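Local coordinates for protein 4-hydroxy-3-methylbut-2-enyl diphosphate reductase, apicoplast (Plasmodium falciparum, PDB 4N7B) that catalyses the last step of the MEP pathway, reducing HMBPP to isopentenyl and dimethylallyl diphosphate with an oxygen-sensitive iron-sulfur cluster and electrons from ferredoxin, at residues 343-348 with 382-387. Sequence-based numbering, arbitrary orientation.
Sequences HVEVIG and QTTLSM. With F3S (Fe3-s4 cluster), chain B; SO4 (sulfate ion), chain C.
Glu345 and Thr383 meet in the active site of the IspH (LytB) fold, where the N-terminus of helix 344-350 faces the type I turn Gln382-Leu385 that follows strand 377-381 of a four-stranded parallel sheet. By similarity Glu345 is the proton donor, and two bonds fix its carboxylate: Thr383 N reaches OE2 at 2.9 Å on the syn lone pair, while Thr383 OG1 donates to OE1 over 2.9 Å, also from the syn side but 25° out of the carboxylate plane. Thr383 OG1 also lies 3.4 Å from S4 of the Fe3-S4 cluster, so one threonine borders both acid and cofactor.

Gln382 can be followed outward. Gln382 CB lies 4.1 Å from Val346 CG2, and Gln382 CG touches both that methyl and Glu345 OE2. With CG anti to the backbone N and the chain extended, the amide is carried across the helix start. There CD and OE1 pack against Val346 CG2, while OE1 accepts from Tyr340 N. Gln382 NE2 lies over one face of the His343 ring, 3.4 Å above its plane and offset toward the rim, the amide turned 41° from the ring; it also makes a weak bond to Thr384 OG1.

His343, the helix N-cap, accepts from Glu345 N through ND1. The other ring nitrogen, NE2, serves the anion site, where the sulfate, also held by His260, Ser442 and Asn443, probably mimics a substrate phosphate: His343 NE2 donates to sulfate O3 at 2.9 Å, nearly straight at 170°.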
loop_
_atom_site.group_PDB
_atom_site.type_symbol
_atom_site.label_atom_id
_atom_site.label_comp_id
_atom_site.label_asym_id
_atom_site.label_seq_id
_atom_site.Cartn_x
_atom_site.Cartn_y
_atom_site.Cartn_z
ATOM N N HIS A 343 -4.379 3.812 -10.263
ATOM C CA HIS A 343 -3.388 3.351 -9.288
ATOM C C HIS A 343 -2.584 2.205 -9.898
ATOM O O HIS A 343 -3.172 1.273 -10.446
ATOM C CB HIS A 343 -4.079 2.886 -8.002
ATOM C CG HIS A 343 -3.146 2.716 -6.846
ATOM N ND1 HIS A 343 -2.302 1.632 -6.730
ATOM C CD2 HIS A 343 -2.915 3.488 -5.757
ATOM C CE1 HIS A 343 -1.595 1.743 -5.624
ATOM N NE2 HIS A 343 -1.945 2.863 -5.013
ATOM N N VAL A 344 -1.251 2.256 -9.810
ATOM C CA VAL A 344 -0.412 1.222 -10.444
ATOM C C VAL A 344 -0.769 -0.213 -10.037
ATOM O O VAL A 344 -0.714 -1.128 -10.866
ATOM C CB VAL A 344 1.100 1.437 -10.196
ATOM C CG1 VAL A 344 1.569 2.641 -10.950
ATOM C CG2 VAL A 344 1.390 1.592 -8.729
ATOM N N GLU A 345 -1.104 -0.422 -8.768
ATOM C CA GLU A 345 -1.542 -1.738 -8.321
ATOM C C GLU A 345 -2.754 -2.255 -9.076
ATOM O O GLU A 345 -2.827 -3.432 -9.439
ATOM C CB GLU A 345 -1.862 -1.752 -6.826
ATOM C CG GLU A 345 -2.290 -3.137 -6.367
ATOM C CD GLU A 345 -2.927 -3.133 -5.010
ATOM O OE1 GLU A 345 -2.393 -2.453 -4.089
ATOM O OE2 GLU A 345 -3.972 -3.815 -4.868
ATOM N N VAL A 346 -3.722 -1.380 -9.278
ATOM C CA VAL A 346 -4.963 -1.763 -9.935
ATOM C C VAL A 346 -4.711 -2.065 -11.401
ATOM O O VAL A 346 -5.231 -3.038 -11.950
ATOM C CB VAL A 346 -5.999 -0.658 -9.800
ATOM C CG1 VAL A 346 -7.215 -0.942 -10.679
ATOM C CG2 VAL A 346 -6.400 -0.496 -8.328
ATOM N N ILE A 347 -3.891 -1.242 -12.033
ATOM C CA ILE A 347 -3.539 -1.455 -13.432
ATOM C C ILE A 347 -2.852 -2.802 -13.610
ATOM O O ILE A 347 -3.206 -3.570 -14.502
ATOM C CB ILE A 347 -2.639 -0.323 -13.922
ATOM C CG1 ILE A 347 -3.457 0.968 -14.026
ATOM C CG2 ILE A 347 -2.005 -0.657 -15.275
ATOM C CD1 ILE A 347 -2.592 2.224 -14.154
ATOM N N GLY A 348 -1.884 -3.098 -12.739
ATOM C CA GLY A 348 -1.145 -4.348 -12.807
ATOM C C GLY A 348 -2.043 -5.566 -12.657
ATOM O O GLY A 348 -1.914 -6.536 -13.392
ATOM N N GLN A 382 -8.478 -3.697 -4.705
ATOM C CA GLN A 382 -7.226 -3.060 -4.325
ATOM C C GLN A 382 -6.935 -3.366 -2.848
ATOM O O GLN A 382 -7.835 -3.344 -2.005
ATOM C CB GLN A 382 -7.365 -1.555 -4.534
ATOM C CG GLN A 382 -6.087 -0.750 -4.475
ATOM C CD GLN A 382 -6.318 0.687 -4.887
ATOM O OE1 GLN A 382 -7.258 0.976 -5.614
ATOM N NE2 GLN A 382 -5.480 1.595 -4.412
ATOM N N THR A 383 -5.671 -3.616 -2.526
ATOM C CA THR A 383 -5.295 -4.072 -1.181
ATOM C C THR A 383 -5.399 -3.002 -0.113
ATOM O O THR A 383 -5.462 -3.319 1.071
ATOM C CB THR A 383 -3.844 -4.580 -1.148
ATOM O OG1 THR A 383 -2.946 -3.508 -1.478
ATOM C CG2 THR A 383 -3.655 -5.698 -2.126
ATOM N N THR A 384 -5.424 -1.741 -0.530
ATOM C CA THR A 384 -5.296 -0.609 0.374
ATOM C C THR A 384 -6.546 0.279 0.481
ATOM O O THR A 384 -6.458 1.418 0.922
ATOM C CB THR A 384 -4.161 0.289 -0.100
ATOM O OG1 THR A 384 -4.325 0.539 -1.498
ATOM C CG2 THR A 384 -2.805 -0.376 0.144
ATOM N N LEU A 385 -7.714 -0.240 0.124
ATOM C CA LEU A 385 -8.932 0.558 0.176
ATOM C C LEU A 385 -9.330 0.937 1.613
ATOM O O LEU A 385 -8.859 0.358 2.593
ATOM C CB LEU A 385 -10.079 -0.215 -0.473
ATOM C CG LEU A 385 -9.895 -0.503 -1.966
ATOM C CD1 LEU A 385 -11.136 -1.182 -2.504
ATOM C CD2 LEU A 385 -9.607 0.789 -2.731
ATOM N N SER A 386 -10.181 1.946 1.721
ATOM C CA SER A 386 -10.952 2.186 2.922
ATOM C C SER A 386 -11.868 0.999 3.121
ATOM O O SER A 386 -12.571 0.604 2.194
ATOM C CB SER A 386 -11.828 3.421 2.724
ATOM O OG SER A 386 -12.898 3.407 3.646
ATOM N N MET A 387 -11.871 0.421 4.312
ATOM C CA MET A 387 -12.762 -0.698 4.592
ATOM C C MET A 387 -14.205 -0.240 4.525
ATOM O O MET A 387 -15.083 -1.011 4.175
ATOM C CB MET A 387 -12.477 -1.286 5.968
ATOM C CG MET A 387 -11.109 -1.928 6.072
ATOM S SD MET A 387 -10.948 -2.919 7.572
ATOM C CE MET A 387 -10.789 -1.675 8.786
HETATM FE FE1 F3S B . 1.946 -3.571 2.556
HETATM FE FE3 F3S B . 1.527 -5.662 0.912
HETATM FE FE4 F3S B . -0.491 -4.479 2.232
HETATM S S1 F3S B . 2.730 -3.857 0.530
HETATM S S2 F3S B . 0.089 -2.344 2.481
HETATM S S3 F3S B . 1.212 -5.607 3.077
HETATM S S4 F3S B . -0.526 -5.259 0.177
HETATM S S SO4 C . -0.207 2.549 -1.663
HETATM O O1 SO4 C . -0.232 1.307 -2.421
HETATM O O2 SO4 C . 1.147 2.797 -1.155
HETATM O O3 SO4 C . -0.602 3.616 -2.579
HETATM O O4 SO4 C . -1.146 2.543 -0.527
#